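Local coordinates for carbohydrate kinase, pfkB family (Enterococcus faecalis, PDB 3KTN), which probably phosphorylates 2-keto-3-deoxygluconate, as a putative sugar-acid kinase of the ribokinase-like PfkB family, at residues 161-166 and 193-198; 21-26 and 91-96; 304-309 and 323-328. One frame throughout, in Å; residues are numbered along the deposited sequence.

Contact 1 of 3, residues 161-166 and 193-198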
ATOM      1  N   GLN A 161     -34.884 -27.603  23.865  1.00 58.01           N
ATOM      2  CA  GLN A 161     -34.391 -28.781  23.168  1.00 59.62           C
ATOM      3  C   GLN A 161     -33.569 -28.407  21.937  1.00 58.13           C
ATOM      4  O   GLN A 161     -33.616 -29.089  20.911  1.00 57.83           O
ATOM      5  CB  GLN A 161     -35.562 -29.678  22.758  1.00 61.61           C
ATOM      6  CG  GLN A 161     -36.202 -30.425  23.916  1.00 65.52           C
ATOM      7  CD  GLN A 161     -37.443 -31.184  23.495  1.00 68.31           C
ATOM      8  OE1 GLN A 161     -38.482 -30.587  23.208  1.00 70.15           O
ATOM      9  NE2 GLN A 161     -37.339 -32.507  23.441  1.00 68.85           N
ATOM     10  N   LYS A 162     -32.822 -27.313  22.043  1.00 56.78           N
ATOM     11  CA  LYS A 162     -31.970 -26.860  20.948  1.00 54.89           C
ATOM     12  C   LYS A 162     -30.594 -27.472  21.149  1.00 53.65           C
ATOM     13  O   LYS A 162     -30.123 -27.589  22.282  1.00 54.42           O
ATOM     14  CB  LYS A 162     -31.850 -25.332  20.950  1.00 53.36           C
ATOM     15  CG  LYS A 162     -33.170 -24.596  20.787  1.00 52.67           C
ATOM     16  CD  LYS A 162     -33.859 -24.981  19.490  1.00 52.50           C
ATOM     17  CE  LYS A 162     -35.174 -24.243  19.327  1.00 51.47           C
ATOM     18  NZ  LYS A 162     -35.814 -24.578  18.029  1.00 52.77           N
ATOM     19  N   LYS A 163     -29.950 -27.866  20.056  1.00 52.24           N
ATOM     20  CA  LYS A 163     -28.621 -28.459  20.144  1.00 51.27           C
ATOM     21  C   LYS A 163     -27.651 -27.398  20.673  1.00 50.26           C
ATOM     22  O   LYS A 163     -27.704 -26.237  20.262  1.00 49.72           O
ATOM     23  CB  LYS A 163     -28.179 -28.952  18.767  1.00 52.51           C
ATOM     24  CG  LYS A 163     -27.106 -30.021  18.811  1.00 55.67           C
ATOM     25  CD  LYS A 163     -27.611 -31.290  19.487  1.00 57.90           C
ATOM     26  CE  LYS A 163     -28.806 -31.883  18.755  1.00 58.43           C
ATOM     27  NZ  LYS A 163     -29.263 -33.155  19.386  1.00 60.03           N
ATOM     28  N   VAL A 164     -26.777 -27.797  21.591  1.00 48.27           N
ATOM     29  CA  VAL A 164     -25.822 -26.875  22.191  1.00 46.65           C
ATOM     30  C   VAL A 164     -24.372 -27.283  21.935  1.00 46.37           C
ATOM     31  O   VAL A 164     -23.985 -28.426  22.187  1.00 44.49           O
ATOM     32  CB  VAL A 164     -26.056 -26.767  23.715  1.00 45.95           C
ATOM     33  CG1 VAL A 164     -25.098 -25.761  24.329  1.00 45.34           C
ATOM     34  CG2 VAL A 164     -27.498 -26.359  23.988  1.00 47.02           C
ATOM     35  N   CYS A 165     -23.580 -26.336  21.430  1.00 45.03           N
ATOM     36  CA  CYS A 165     -22.170 -26.569  21.129  1.00 42.88           C
ATOM     37  C   CYS A 165     -21.326 -25.671  22.016  1.00 40.91           C
ATOM     38  O   CYS A 165     -21.731 -24.562  22.348  1.00 41.07           O
ATOM     39  CB  CYS A 165     -21.888 -26.265  19.663  1.00 45.41           C
ATOM     40  SG  CYS A 165     -23.020 -27.112  18.548  1.00 51.83           S
ATOM     41  N   PHE A 166     -20.147 -26.149  22.384  1.00 38.67           N
ATOM     42  CA  PHE A 166     -19.271 -25.403  23.271  1.00 38.59           C
ATOM     43  C   PHE A 166     -17.809 -25.703  22.980  1.00 37.48           C
ATOM     44  O   PHE A 166     -17.450 -26.843  22.683  1.00 37.75           O
ATOM     45  CB  PHE A 166     -19.596 -25.783  24.719  1.00 37.74           C
ATOM     46  CG  PHE A 166     -18.689 -25.156  25.735  1.00 39.32           C
ATOM     47  CD1 PHE A 166     -18.776 -23.803  26.026  1.00 39.11           C
ATOM     48  CD2 PHE A 166     -17.759 -25.930  26.422  1.00 40.22           C
ATOM     49  CE1 PHE A 166     -17.950 -23.227  26.982  1.00 40.28           C
ATOM     50  CE2 PHE A 166     -16.926 -25.364  27.379  1.00 39.76           C
ATOM     51  CZ  PHE A 166     -17.023 -24.012  27.663  1.00 40.42           C
ATOM     52  N   TYR A 193     -25.132 -29.097  29.984  1.00 47.98           N
ATOM     53  CA  TYR A 193     -26.094 -28.672  28.968  1.00 48.25           C
ATOM     54  C   TYR A 193     -25.623 -28.809  27.521  1.00 47.49           C
ATOM     55  O   TYR A 193     -26.398 -28.578  26.594  1.00 47.60           O
ATOM     56  CB  TYR A 193     -26.481 -27.216  29.218  1.00 50.03           C
ATOM     57  CG  TYR A 193     -27.128 -26.992  30.560  1.00 53.11           C
ATOM     58  CD1 TYR A 193     -28.459 -27.349  30.782  1.00 53.58           C
ATOM     59  CD2 TYR A 193     -26.405 -26.445  31.619  1.00 54.08           C
ATOM     60  CE1 TYR A 193     -29.054 -27.165  32.026  1.00 55.19           C
ATOM     61  CE2 TYR A 193     -26.991 -26.258  32.867  1.00 55.63           C
ATOM     62  CZ  TYR A 193     -28.315 -26.620  33.062  1.00 56.09           C
ATOM     63  OH  TYR A 193     -28.902 -26.438  34.291  1.00 58.59           O
ATOM     64  N   CYS A 194     -24.364 -29.191  27.330  1.00 46.50           N
ATOM     65  CA  CYS A 194     -23.797 -29.316  25.989  1.00 46.11           C
ATOM     66  C   CYS A 194     -24.012 -30.658  25.308  1.00 46.49           C
ATOM     67  O   CYS A 194     -24.084 -31.697  25.961  1.00 47.55           O
ATOM     68  CB  CYS A 194     -22.296 -29.024  26.037  1.00 44.98           C
ATOM     69  SG  CYS A 194     -21.892 -27.464  26.831  1.00 42.75           S
ATOM     70  N   ASP A 195     -24.104 -30.617  23.982  1.00 46.10           N
ATOM     71  CA  ASP A 195     -24.284 -31.809  23.164  1.00 45.91           C
ATOM     72  C   ASP A 195     -23.006 -32.072  22.367  1.00 45.87           C
ATOM     73  O   ASP A 195     -22.564 -33.215  22.238  1.00 45.48           O
ATOM     74  CB  ASP A 195     -25.459 -31.620  22.201  1.00 47.38           C
ATOM     75  CG  ASP A 195     -26.784 -31.440  22.922  1.00 51.70           C
ATOM     76  OD1 ASP A 195     -27.193 -32.370  23.653  1.00 53.77           O
ATOM     77  OD2 ASP A 195     -27.417 -30.373  22.760  1.00 50.88           O
ATOM     78  N   ILE A 196     -22.420 -31.005  21.830  1.00 45.05           N
ATOM     79  CA  ILE A 196     -21.193 -31.112  21.040  1.00 43.61           C
ATOM     80  C   ILE A 196     -20.118 -30.249  21.683  1.00 42.28           C
ATOM     81  O   ILE A 196     -20.313 -29.051  21.887  1.00 43.28           O
ATOM     82  CB  ILE A 196     -21.426 -30.644  19.589  1.00 44.08           C
ATOM     83  CG1 ILE A 196     -22.560 -31.459  18.967  1.00 42.64           C
ATOM     84  CG2 ILE A 196     -20.148 -30.804  18.770  1.00 44.36           C
ATOM     85  CD1 ILE A 196     -22.928 -31.035  17.563  1.00 44.33           C
ATOM     86  N   VAL A 197     -18.985 -30.858  22.005  1.00 40.42           N
ATOM     87  CA  VAL A 197     -17.906 -30.131  22.658  1.00 39.15           C
ATOM     88  C   VAL A 197     -16.577 -30.208  21.912  1.00 39.11           C
ATOM     89  O   VAL A 197     -16.176 -31.275  21.441  1.00 38.61           O
ATOM     90  CB  VAL A 197     -17.702 -30.658  24.094  1.00 39.09           C
ATOM     91  CG1 VAL A 197     -16.584 -29.899  24.779  1.00 35.64           C
ATOM     92  CG2 VAL A 197     -19.005 -30.527  24.884  1.00 39.22           C
ATOM     93  N   PHE A 198     -15.902 -29.066  21.814  1.00 38.60           N
ATOM     94  CA  PHE A 198     -14.607 -28.976  21.148  1.00 37.89           C
ATOM     95  C   PHE A 198     -13.524 -28.746  22.191  1.00 38.79           C
ATOM     96  O   PHE A 198     -13.601 -27.811  22.986  1.00 39.26           O
ATOM     97  CB  PHE A 198     -14.618 -27.832  20.130  1.00 36.97           C
ATOM     98  CG  PHE A 198     -15.561 -28.061  18.985  1.00 33.84           C
ATOM     99  CD1 PHE A 198     -15.255 -28.974  17.988  1.00 34.62           C
ATOM    100  CD2 PHE A 198     -16.784 -27.405  18.936  1.00 33.34           C
ATOM    101  CE1 PHE A 198     -16.158 -29.237  16.956  1.00 34.84           C
ATOM    102  CE2 PHE A 198     -17.692 -27.661  17.909  1.00 33.14           C
ATOM    103  CZ  PHE A 198     -17.380 -28.580  16.918  1.00 31.62           C
TER

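Contact 2 of 3, residues 21-26 and 91-96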
ATOM      1  N   LEU A  21       6.149  -8.430   8.621  1.00 20.14           N
ATOM      2  CA  LEU A  21       6.688  -7.268   9.321  1.00 22.43           C
ATOM      3  C   LEU A  21       6.281  -7.173  10.792  1.00 23.49           C
ATOM      4  O   LEU A  21       5.241  -7.694  11.207  1.00 22.15           O
ATOM      5  CB  LEU A  21       6.274  -5.987   8.580  1.00 20.18           C
ATOM      6  CG  LEU A  21       6.783  -5.895   7.142  1.00 24.01           C
ATOM      7  CD1 LEU A  21       6.118  -4.721   6.430  1.00 22.13           C
ATOM      8  CD2 LEU A  21       8.302  -5.727   7.157  1.00 23.37           C
HETATM    9  N   MSE A  22       7.114  -6.501  11.579  1.00 24.47           N
HETATM   10  CA  MSE A  22       6.844  -6.331  13.004  1.00 27.27           C
HETATM   11  C   MSE A  22       6.292  -4.936  13.247  1.00 26.01           C
HETATM   12  O   MSE A  22       6.423  -4.057  12.389  1.00 26.50           O
HETATM   13  CB  MSE A  22       8.133  -6.523  13.812  1.00 29.55           C
HETATM   14  CG  MSE A  22       8.783  -7.887  13.627  1.00 40.96           C
HETATM   15 SE   MSE A  22      10.482  -8.061  14.578  1.00 55.79          SE
HETATM   16  CE  MSE A  22      11.658  -7.451  13.194  1.00 52.84           C
ATOM     17  N   LEU A  23       5.675  -4.740  14.409  1.00 25.80           N
ATOM     18  CA  LEU A  23       5.121  -3.443  14.777  1.00 27.27           C
ATOM     19  C   LEU A  23       6.179  -2.353  14.739  1.00 27.40           C
ATOM     20  O   LEU A  23       5.902  -1.243  14.311  1.00 27.54           O
ATOM     21  CB  LEU A  23       4.499  -3.495  16.177  1.00 28.30           C
ATOM     22  CG  LEU A  23       3.135  -4.179  16.221  1.00 28.76           C
ATOM     23  CD1 LEU A  23       2.690  -4.364  17.666  1.00 27.66           C
ATOM     24  CD2 LEU A  23       2.136  -3.333  15.426  1.00 28.92           C
ATOM     25  N   GLU A  24       7.392  -2.673  15.181  1.00 27.55           N
ATOM     26  CA  GLU A  24       8.468  -1.692  15.183  1.00 29.43           C
ATOM     27  C   GLU A  24       9.041  -1.391  13.797  1.00 29.62           C
ATOM     28  O   GLU A  24       9.877  -0.507  13.656  1.00 28.56           O
ATOM     29  CB  GLU A  24       9.599  -2.136  16.127  1.00 31.97           C
ATOM     30  CG  GLU A  24       9.350  -1.728  17.591  1.00 39.83           C
ATOM     31  CD  GLU A  24      10.462  -2.161  18.555  1.00 43.24           C
ATOM     32  OE1 GLU A  24      11.644  -1.845  18.295  1.00 47.72           O
ATOM     33  OE2 GLU A  24      10.150  -2.807  19.581  1.00 41.37           O
ATOM     34  N   GLN A  25       8.594  -2.114  12.772  1.00 27.65           N
ATOM     35  CA  GLN A  25       9.115  -1.884  11.429  1.00 26.07           C
ATOM     36  C   GLN A  25       8.213  -1.044  10.539  1.00 25.27           C
ATOM     37  O   GLN A  25       8.685  -0.442   9.578  1.00 25.89           O
ATOM     38  CB  GLN A  25       9.370  -3.210  10.714  1.00 26.66           C
ATOM     39  CG  GLN A  25      10.486  -4.055  11.284  1.00 25.29           C
ATOM     40  CD  GLN A  25      10.632  -5.369  10.541  1.00 25.66           C
ATOM     41  OE1 GLN A  25       9.806  -6.268  10.681  1.00 20.86           O
ATOM     42  NE2 GLN A  25      11.678  -5.478   9.732  1.00 23.51           N
ATOM     43  N   THR A  26       6.921  -0.994  10.844  1.00 24.08           N
ATOM     44  CA  THR A  26       6.014  -0.241   9.988  1.00 24.04           C
ATOM     45  C   THR A  26       4.798   0.260  10.732  1.00 25.37           C
ATOM     46  O   THR A  26       4.389  -0.324  11.733  1.00 26.60           O
ATOM     47  CB  THR A  26       5.536  -1.118   8.787  1.00 21.27           C
ATOM     48  OG1 THR A  26       4.712  -0.340   7.912  1.00 23.39           O
ATOM     49  CG2 THR A  26       4.734  -2.309   9.277  1.00 19.89           C
ATOM     50  N   PHE A  91      -3.111  -7.352  18.503  1.00 26.70           N
ATOM     51  CA  PHE A  91      -2.191  -7.165  17.400  1.00 25.81           C
ATOM     52  C   PHE A  91      -1.591  -8.528  17.115  1.00 27.50           C
ATOM     53  O   PHE A  91      -1.356  -9.314  18.039  1.00 25.71           O
ATOM     54  CB  PHE A  91      -1.093  -6.183  17.790  1.00 22.93           C
ATOM     55  CG  PHE A  91      -1.570  -4.767  17.903  1.00 24.06           C
ATOM     56  CD1 PHE A  91      -1.391  -3.868  16.849  1.00 23.67           C
ATOM     57  CD2 PHE A  91      -2.257  -4.342  19.038  1.00 23.67           C
ATOM     58  CE1 PHE A  91      -1.891  -2.571  16.921  1.00 22.04           C
ATOM     59  CE2 PHE A  91      -2.763  -3.044  19.116  1.00 25.12           C
ATOM     60  CZ  PHE A  91      -2.579  -2.159  18.052  1.00 24.01           C
ATOM     61  N   ALA A  92      -1.372  -8.823  15.839  1.00 25.32           N
ATOM     62  CA  ALA A  92      -0.778 -10.096  15.462  1.00 25.90           C
ATOM     63  C   ALA A  92       0.374  -9.851  14.498  1.00 26.05           C
ATOM     64  O   ALA A  92       0.167  -9.433  13.359  1.00 27.38           O
ATOM     65  CB  ALA A  92      -1.832 -10.995  14.824  1.00 20.61           C
ATOM     66  N   GLU A  93       1.591 -10.095  14.966  1.00 26.92           N
ATOM     67  CA  GLU A  93       2.784  -9.917  14.138  1.00 26.89           C
ATOM     68  C   GLU A  93       3.140 -11.310  13.642  1.00 26.27           C
ATOM     69  O   GLU A  93       3.560 -12.158  14.424  1.00 26.74           O
ATOM     70  CB  GLU A  93       3.921  -9.333  14.983  1.00 28.70           C
ATOM     71  CG  GLU A  93       3.678  -7.898  15.441  1.00 27.70           C
ATOM     72  CD  GLU A  93       4.666  -7.452  16.509  1.00 32.93           C
ATOM     73  OE1 GLU A  93       4.383  -7.688  17.704  1.00 31.75           O
ATOM     74  OE2 GLU A  93       5.726  -6.876  16.159  1.00 26.93           O
HETATM   75  N   MSE A  94       2.965 -11.543  12.344  1.00 26.15           N
HETATM   76  CA  MSE A  94       3.213 -12.859  11.759  1.00 26.24           C
HETATM   77  C   MSE A  94       4.665 -13.320  11.794  1.00 26.91           C
HETATM   78  O   MSE A  94       5.570 -12.612  11.357  1.00 24.47           O
HETATM   79  CB  MSE A  94       2.688 -12.898  10.320  1.00 27.66           C
HETATM   80  CG  MSE A  94       1.233 -12.453  10.191  1.00 35.65           C
HETATM   81 SE   MSE A  94       0.035 -13.377  11.434  1.00 51.36          SE
HETATM   82  CE  MSE A  94       0.180 -12.254  12.925  1.00 45.81           C
ATOM     83  N   GLY A  95       4.866 -14.522  12.331  1.00 27.11           N
ATOM     84  CA  GLY A  95       6.190 -15.100  12.416  1.00 28.30           C
ATOM     85  C   GLY A  95       6.568 -15.803  11.121  1.00 29.32           C
ATOM     86  O   GLY A  95       5.801 -15.828  10.151  1.00 28.46           O
ATOM     87  N   TYR A  96       7.758 -16.387  11.116  1.00 27.08           N
ATOM     88  CA  TYR A  96       8.282 -17.079   9.948  1.00 27.19           C
ATOM     89  C   TYR A  96       9.346 -18.039  10.461  1.00 25.82           C
ATOM     90  O   TYR A  96      10.154 -17.671  11.313  1.00 24.91           O
ATOM     91  CB  TYR A  96       8.929 -16.062   9.008  1.00 25.63           C
ATOM     92  CG  TYR A  96       9.398 -16.631   7.693  1.00 29.27           C
ATOM     93  CD1 TYR A  96       8.595 -16.561   6.557  1.00 28.58           C
ATOM     94  CD2 TYR A  96      10.656 -17.225   7.577  1.00 29.94           C
ATOM     95  CE1 TYR A  96       9.035 -17.061   5.331  1.00 31.35           C
ATOM     96  CE2 TYR A  96      11.104 -17.729   6.359  1.00 30.24           C
ATOM     97  CZ  TYR A  96      10.288 -17.640   5.240  1.00 31.09           C
ATOM     98  OH  TYR A  96      10.727 -18.115   4.028  1.00 29.27           O
TER
HETATM   99  O   HOH W   1       3.041  -9.232  10.476  1.00 27.22           O
HETATM  100  O   HOH W   2       7.469  -5.030  16.972  1.00 28.74           O

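Contact 3 of 3, residues 304-309 and 323-328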
ATOM      1  N   THR A 304     -10.679 -31.949   9.165  1.00 30.69           N
ATOM      2  CA  THR A 304      -9.228 -31.866   9.272  1.00 30.79           C
ATOM      3  C   THR A 304      -8.651 -31.137   8.055  1.00 32.54           C
ATOM      4  O   THR A 304      -7.765 -30.291   8.194  1.00 31.05           O
ATOM      5  CB  THR A 304      -8.589 -33.274   9.399  1.00 32.25           C
ATOM      6  OG1 THR A 304      -9.212 -33.983  10.479  1.00 32.45           O
ATOM      7  CG2 THR A 304      -7.096 -33.166   9.695  1.00 29.04           C
ATOM      8  N   VAL A 305      -9.162 -31.454   6.867  1.00 32.00           N
ATOM      9  CA  VAL A 305      -8.703 -30.791   5.653  1.00 32.44           C
ATOM     10  C   VAL A 305      -9.046 -29.298   5.750  1.00 32.97           C
ATOM     11  O   VAL A 305      -8.249 -28.441   5.377  1.00 31.03           O
ATOM     12  CB  VAL A 305      -9.369 -31.394   4.397  1.00 34.96           C
ATOM     13  CG1 VAL A 305      -9.038 -30.555   3.164  1.00 32.86           C
ATOM     14  CG2 VAL A 305      -8.882 -32.824   4.199  1.00 36.60           C
ATOM     15  N   ASN A 306     -10.233 -28.992   6.262  1.00 32.12           N
ATOM     16  CA  ASN A 306     -10.644 -27.605   6.411  1.00 31.58           C
ATOM     17  C   ASN A 306      -9.683 -26.898   7.363  1.00 31.01           C
ATOM     18  O   ASN A 306      -9.312 -25.746   7.145  1.00 30.59           O
ATOM     19  CB  ASN A 306     -12.072 -27.519   6.959  1.00 28.49           C
ATOM     20  CG  ASN A 306     -12.705 -26.162   6.705  1.00 30.08           C
ATOM     21  OD1 ASN A 306     -12.605 -25.628   5.602  1.00 29.02           O
ATOM     22  ND2 ASN A 306     -13.366 -25.605   7.713  1.00 27.43           N
ATOM     23  N   GLY A 307      -9.280 -27.605   8.415  1.00 31.11           N
ATOM     24  CA  GLY A 307      -8.353 -27.048   9.385  1.00 29.27           C
ATOM     25  C   GLY A 307      -6.999 -26.742   8.771  1.00 28.71           C
ATOM     26  O   GLY A 307      -6.385 -25.720   9.088  1.00 29.71           O
ATOM     27  N   VAL A 308      -6.525 -27.628   7.900  1.00 26.81           N
ATOM     28  CA  VAL A 308      -5.241 -27.432   7.227  1.00 27.33           C
ATOM     29  C   VAL A 308      -5.349 -26.222   6.296  1.00 28.19           C
ATOM     30  O   VAL A 308      -4.422 -25.413   6.205  1.00 26.72           O
ATOM     31  CB  VAL A 308      -4.847 -28.675   6.390  1.00 28.93           C
ATOM     32  CG1 VAL A 308      -3.559 -28.402   5.599  1.00 25.58           C
ATOM     33  CG2 VAL A 308      -4.648 -29.875   7.312  1.00 27.05           C
ATOM     34  N   LEU A 309      -6.486 -26.114   5.610  1.00 27.06           N
ATOM     35  CA  LEU A 309      -6.737 -25.006   4.692  1.00 28.72           C
ATOM     36  C   LEU A 309      -6.723 -23.660   5.407  1.00 28.55           C
ATOM     37  O   LEU A 309      -6.213 -22.683   4.874  1.00 28.29           O
ATOM     38  CB  LEU A 309      -8.086 -25.186   3.993  1.00 27.97           C
ATOM     39  CG  LEU A 309      -8.153 -26.212   2.859  1.00 30.54           C
ATOM     40  CD1 LEU A 309      -9.604 -26.447   2.484  1.00 29.78           C
ATOM     41  CD2 LEU A 309      -7.358 -25.708   1.653  1.00 30.48           C
ATOM     42  N   LYS A 323     -17.184 -27.205  -1.726  1.00 39.71           N
ATOM     43  CA  LYS A 323     -16.564 -27.646  -2.972  1.00 40.94           C
ATOM     44  C   LYS A 323     -15.043 -27.556  -2.931  1.00 40.16           C
ATOM     45  O   LYS A 323     -14.344 -28.432  -3.448  1.00 39.14           O
ATOM     46  CB  LYS A 323     -17.101 -26.828  -4.150  1.00 43.78           C
ATOM     47  CG  LYS A 323     -18.566 -27.118  -4.456  1.00 49.85           C
ATOM     48  CD  LYS A 323     -19.031 -26.426  -5.726  1.00 52.14           C
ATOM     49  CE  LYS A 323     -20.459 -26.826  -6.078  1.00 54.08           C
ATOM     50  NZ  LYS A 323     -20.925 -26.151  -7.322  1.00 54.52           N
ATOM     51  N   GLN A 324     -14.531 -26.496  -2.313  1.00 39.65           N
ATOM     52  CA  GLN A 324     -13.091 -26.299  -2.212  1.00 39.91           C
ATOM     53  C   GLN A 324     -12.452 -27.410  -1.385  1.00 38.32           C
ATOM     54  O   GLN A 324     -11.437 -27.986  -1.777  1.00 39.19           O
ATOM     55  CB  GLN A 324     -12.796 -24.930  -1.590  1.00 40.95           C
ATOM     56  CG  GLN A 324     -11.337 -24.687  -1.227  1.00 44.88           C
ATOM     57  CD  GLN A 324     -11.128 -23.329  -0.563  1.00 48.17           C
ATOM     58  OE1 GLN A 324     -11.900 -22.927   0.312  1.00 49.13           O
ATOM     59  NE2 GLN A 324     -10.077 -22.624  -0.970  1.00 46.71           N
ATOM     60  N   VAL A 325     -13.050 -27.708  -0.236  1.00 38.69           N
ATOM     61  CA  VAL A 325     -12.542 -28.758   0.644  1.00 38.01           C
ATOM     62  C   VAL A 325     -12.573 -30.103  -0.082  1.00 38.37           C
ATOM     63  O   VAL A 325     -11.599 -30.855  -0.054  1.00 37.31           O
ATOM     64  CB  VAL A 325     -13.391 -28.866   1.936  1.00 38.80           C
ATOM     65  CG1 VAL A 325     -12.837 -29.960   2.834  1.00 36.51           C
ATOM     66  CG2 VAL A 325     -13.408 -27.526   2.666  1.00 36.21           C
ATOM     67  N   ASN A 326     -13.699 -30.399  -0.727  1.00 39.33           N
ATOM     68  CA  ASN A 326     -13.860 -31.651  -1.463  1.00 40.97           C
ATOM     69  C   ASN A 326     -12.881 -31.733  -2.628  1.00 40.26           C
ATOM     70  O   ASN A 326     -12.425 -32.816  -2.979  1.00 40.19           O
ATOM     71  CB  ASN A 326     -15.297 -31.786  -1.979  1.00 41.89           C
ATOM     72  CG  ASN A 326     -16.281 -32.154  -0.879  1.00 44.00           C
ATOM     73  OD1 ASN A 326     -17.491 -31.988  -1.033  1.00 45.82           O
ATOM     74  ND2 ASN A 326     -15.764 -32.668   0.231  1.00 43.58           N
ATOM     75  N   HIS A 327     -12.562 -30.591  -3.233  1.00 40.26           N
ATOM     76  CA  HIS A 327     -11.619 -30.589  -4.347  1.00 38.41           C
ATOM     77  C   HIS A 327     -10.236 -30.977  -3.832  1.00 37.22           C
ATOM     78  O   HIS A 327      -9.491 -31.696  -4.495  1.00 37.08           O
ATOM     79  CB  HIS A 327     -11.578 -29.215  -5.018  1.00 39.17           C
ATOM     80  CG  HIS A 327     -10.549 -29.102  -6.101  1.00 40.71           C
ATOM     81  ND1 HIS A 327      -9.209 -28.902  -5.837  1.00 41.32           N
ATOM     82  CD2 HIS A 327     -10.658 -29.201  -7.446  1.00 38.94           C
ATOM     83  CE1 HIS A 327      -8.537 -28.883  -6.975  1.00 42.70           C
ATOM     84  NE2 HIS A 327      -9.394 -29.063  -7.967  1.00 42.28           N
ATOM     85  N   VAL A 328      -9.888 -30.514  -2.639  1.00 37.40           N
ATOM     86  CA  VAL A 328      -8.589 -30.862  -2.076  1.00 38.56           C
ATOM     87  C   VAL A 328      -8.546 -32.369  -1.800  1.00 39.63           C
ATOM     88  O   VAL A 328      -7.542 -33.028  -2.066  1.00 39.14           O
ATOM     89  CB  VAL A 328      -8.319 -30.083  -0.770  1.00 39.44           C
ATOM     90  CG1 VAL A 328      -7.029 -30.566  -0.129  1.00 40.29           C
ATOM     91  CG2 VAL A 328      -8.228 -28.597  -1.071  1.00 40.25           C
TER

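Contact 1 of 3, residues 161-166 and 193-198
Tyr193 sets its carbonyl O against Val164, 3.4 Å from Val164 CB, while its ring leaves for helix 144-159. Cys194 SG lies 3.5 Å from Phe166 CB and stands obliquely to the Phe166 ring, a sulfur-aromatic contact; Tyr187 meets the same ring edge-to-face. Asp195 N donates to Val164 O, and Asp195 OD2 accepts from Val164 N at 2.9 Å on the anti lone pair. The carboxylate gets there because CG lies beside the aspartate's own N (chi1 -63°). The bent chain of Lys163 crosses it at about a right angle, with CD 3.4 Å from Asp195 OD2; Lys163 NZ stays 4.7 Å from that oxygen, too far for a salt bridge, and makes a long, weak ion pair with Glu236. Ile196 N adds a second bond to Val164 O at 3.0 Å, in the carbonyl plane, whereas the Asp195 donor is tilted 21° from it. From here the pairing is regular and parallel: Ile196 O accepts from Phe166 N, and Ile196 CB and CD1 close on Cys165 SG. Val197 puts CG1 at the edge of the Phe166 ring, and Phe198 N bonds Phe166 O at 2.8 Å, joining the strands of a beta-alpha-beta unit whose helix is 177-190. At its start OD2 replaces a main-chain carbonyl as acceptor, and three bonds fix Val164; its N-H and the nearby lysine would probably favour ionised Asp195.

Contact 2 of 3, residues 21-26 and 91-96
In the small four-stranded sheet, which probably corresponds to the lid of ribokinase-like kinases, Glu93 on strand 88-93 holds the turn at Leu23 that follows strand 12-16. Its OE2 accepts from Leu23 N at 2.8 Å, nearly straight (171°) but from above the carboxylate plane, 41° out of it. A water donates to the same oxygen at 2.7 Å and accepts from Glu24 N, so consecutive amides of the turn are tied to one carboxylate oxygen. Glu93 OE1 makes a salt bridge with Arg61 of a neighbouring subunit, which probably steadies the buried charge. Leu23 crosses the glutamate at about a right angle, with CG 3.6 Å from Glu93 CD, and sends its methyl CD2 to 3.8 Å from Phe91 CD1. Met22 contributes CB, 3.4 Å from Glu93 OE2. The turn is closed within itself: Gln25 OE1 takes Met22 N in its carbonyl plane, and Gln25 N bonds Met22 O. A second water spans Leu21 O and Met94 N. Strand 88-93 lies between strands 12-16 and 101-105, Ala92 bonding Phe15 and Glu93 bonding Gln102 through the backbone, while Leu62 of that same neighbouring subunit packs on both Leu23 and Phe91.

Contact 3 of 3, residues 304-309 and 323-328
Val325 faces three residues of helix 296-310 with its two methyls. CG1, anti to the backbone N (chi1 -180°), meets Val305 CG1 at 3.9 Å; CG2, on the other branch, lies 4.0 Å from Leu309 CD1 and 3.6 Å from Asn306 OD1. Leu309 forks in turn: while CD1 goes to Val325, CD2 reaches Val328 CG2 at 4.1 Å. Val305 completes the group from one turn back, its CG1 touching both Val325 and Val328, with 3.9 Å to Val328 CG1. The side chains of Val305 and Leu309 each run alongside that of Val328, in the opposite sense. The short axes pass 9.7 Å apart at 101°, so the helices are almost perpendicular and meet over about one turn each, Val305 and Leu309 on one side, Val325 and Val328 on the other. Ile98 of a neighbouring subunit packs on Leu309 and Val328. Branched aliphatic side chains therefore do the joining: no hydrogen bond passes between the two segments, and van der Waals packing of buried methyls holds them together. The one polar group leaning on those methyls, the Asn306 amide, is satisfied by residues outside the two segments, OD1 by Thr320 OG1 and ND2 by Ala281 O, which fixes its rotation.

The three contacts are separate, and none touches another. Contact 1 lies in the large sheet, on the other side of the chain's centre from contact 2, in the small sheet; their centres are about 37 Å apart. Contact 3, between helices, has its centre about 25 Å from that of contact 1 and about 28 Å from that of contact 2. The Leu309 side chain of contact 3 is about 9 Å from a bound magnesium ion. The Glu93 side chain of contact 2 is about 9 Å from that of Ile276, which with Asp274 forms a magnesium site. Contact 1 lies away from the metal site, and its segments touch no other subunit, unlike those of contacts 2 and 3.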